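PDB 6W1W: motility-associated killing factor MakB from Vibrio cholerae serotype O1, which probably acts as one component of a tripartite cytotoxin related in structure to the alpha-pore-forming toxins. Local coordinates for residues 286-289 and 290-293. Sequence-based numbering, arbitrary orientation.
Sequences LWQD and ELDK
E290 follows L286 by one turn of the helix 276-302, part of the elongated helical bundle of this alpha-pore-forming-toxin-like protein, and their backbone link is weak and bent: E290 N lies 3.4 Å from L286 O. The helix is kinked here, and the CB of E290 lies beside the L286 carbonyl oxygen. With CG turned away from the backbone N (chi1 -170°) and a bend at chi2, the glutamate brings its carboxylate round toward K293, where E290 touches L5 and P7, and K293 touches L5, of the N-terminal segment. L291 N makes a regular helical bond to W287 O at 2.8 Å, the donor tilted somewhat from the carbonyl plane. The leucine side chain leaves on the side of helix 100-151, where it touches Q111; W287, buried one turn earlier, packs on L114 and N117 of that helix and on W323, while its ring meets that of F80 at an incline and that of Y83 edge-to-face. D292 continues the helical bonding from its N to Q288 O (2.9 Å), the donor lying in the carbonyl plane. Its carboxylate also turns back toward the preceding turn: OD1 comes within 2.9 Å of Q288 NE2, yet the angle is poor for a hydrogen bond, and the amide and carboxylate planes stand 74° apart. At K293 the helix is irregular again, for its N has no bond to the turn before and makes a weak one to E290 O, three residues back, instead. Its aliphatic stem, extended beyond CG, passes alongside D289 O, CG coming to 3.3 Å. At the far end, K293 NZ closes a salt bridge with E290 OE1 at 3.0 Å, meeting the oxygen on its syn side, 34° out of the carboxylate plane.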
loop_
_atom_site.group_PDB
_atom_site.type_symbol
_atom_site.label_atom_id
_atom_site.label_comp_id
_atom_site.label_asym_id
_atom_site.label_seq_id
_atom_site.Cartn_x
_atom_site.Cartn_y
_atom_site.Cartn_z
ATOM N N LEU A 286 -17.201 1.926 -11.113
ATOM C CA LEU A 286 -17.737 3.257 -10.848
ATOM C C LEU A 286 -17.858 4.061 -12.135
ATOM O O LEU A 286 -18.890 4.691 -12.395
ATOM C CB LEU A 286 -16.860 3.994 -9.838
ATOM C CG LEU A 286 -17.365 5.405 -9.536
ATOM C CD1 LEU A 286 -18.802 5.312 -9.084
ATOM C CD2 LEU A 286 -16.507 6.097 -8.489
ATOM N N TRP A 287 -16.802 4.057 -12.953
ATOM C CA TRP A 287 -16.882 4.697 -14.260
ATOM C C TRP A 287 -17.850 3.966 -15.186
ATOM O O TRP A 287 -18.533 4.603 -15.996
ATOM C CB TRP A 287 -15.504 4.749 -14.912
ATOM C CG TRP A 287 -14.465 5.555 -14.202
ATOM C CD1 TRP A 287 -13.293 5.094 -13.677
ATOM C CD2 TRP A 287 -14.477 6.967 -13.976
ATOM N NE1 TRP A 287 -12.578 6.131 -13.128
ATOM C CE2 TRP A 287 -13.285 7.292 -13.299
ATOM C CE3 TRP A 287 -15.383 7.988 -14.274
ATOM C CZ2 TRP A 287 -12.976 8.593 -12.914
ATOM C CZ3 TRP A 287 -15.074 9.281 -13.892
ATOM C CH2 TRP A 287 -13.883 9.571 -13.218
ATOM N N GLN A 288 -17.922 2.637 -15.077
ATOM C CA GLN A 288 -18.681 1.844 -16.040
ATOM C C GLN A 288 -20.165 2.183 -15.987
ATOM O O GLN A 288 -20.741 2.656 -16.974
ATOM C CB GLN A 288 -18.441 0.349 -15.798
ATOM C CG GLN A 288 -19.383 -0.587 -16.553
ATOM C CD GLN A 288 -19.368 -0.373 -18.058
ATOM O OE1 GLN A 288 -18.375 0.073 -18.632
ATOM N NE2 GLN A 288 -20.483 -0.691 -18.703
ATOM N N ASP A 289 -20.808 1.963 -14.835
ATOM C CA ASP A 289 -22.222 2.309 -14.730
ATOM C C ASP A 289 -22.454 3.817 -14.733
ATOM O O ASP A 289 -23.611 4.246 -14.784
ATOM C CB ASP A 289 -22.849 1.663 -13.486
ATOM C CG ASP A 289 -22.210 2.120 -12.188
ATOM O OD1 ASP A 289 -21.203 2.855 -12.230
ATOM O OD2 ASP A 289 -22.729 1.743 -11.115
ATOM N N GLU A 290 -21.387 4.623 -14.689
ATOM C CA GLU A 290 -21.504 6.049 -14.976
ATOM C C GLU A 290 -21.559 6.300 -16.478
ATOM O O GLU A 290 -22.266 7.203 -16.941
ATOM C CB GLU A 290 -20.329 6.809 -14.355
ATOM C CG GLU A 290 -20.477 8.320 -14.389
ATOM C CD GLU A 290 -21.680 8.797 -13.602
ATOM O OE1 GLU A 290 -21.957 8.219 -12.529
ATOM O OE2 GLU A 290 -22.353 9.741 -14.066
ATOM N N LEU A 291 -20.809 5.510 -17.251
ATOM C CA LEU A 291 -20.922 5.565 -18.703
ATOM C C LEU A 291 -22.277 5.047 -19.169
ATOM O O LEU A 291 -22.858 5.582 -20.120
ATOM C CB LEU A 291 -19.786 4.764 -19.337
ATOM C CG LEU A 291 -19.905 4.396 -20.817
ATOM C CD1 LEU A 291 -19.658 5.608 -21.703
ATOM C CD2 LEU A 291 -18.941 3.269 -21.140
ATOM N N ASP A 292 -22.798 4.006 -18.512
ATOM C CA ASP A 292 -24.131 3.512 -18.848
ATOM C C ASP A 292 -25.180 4.608 -18.731
ATOM O O ASP A 292 -26.184 4.584 -19.450
ATOM C CB ASP A 292 -24.509 2.332 -17.950
ATOM C CG ASP A 292 -23.543 1.174 -18.068
ATOM O OD1 ASP A 292 -22.624 1.247 -18.912
ATOM O OD2 ASP A 292 -23.703 0.190 -17.314
ATOM N N LYS A 293 -24.972 5.574 -17.833
ATOM C CA LYS A 293 -25.922 6.675 -17.713
ATOM C C LYS A 293 -25.807 7.631 -18.893
ATOM O O LYS A 293 -26.824 8.054 -19.454
ATOM C CB LYS A 293 -25.709 7.426 -16.397
ATOM C CG LYS A 293 -25.885 6.587 -15.144
ATOM C CD LYS A 293 -25.543 7.407 -13.905
ATOM C CE LYS A 293 -25.321 6.525 -12.688
ATOM N NZ LYS A 293 -24.687 7.280 -11.576
#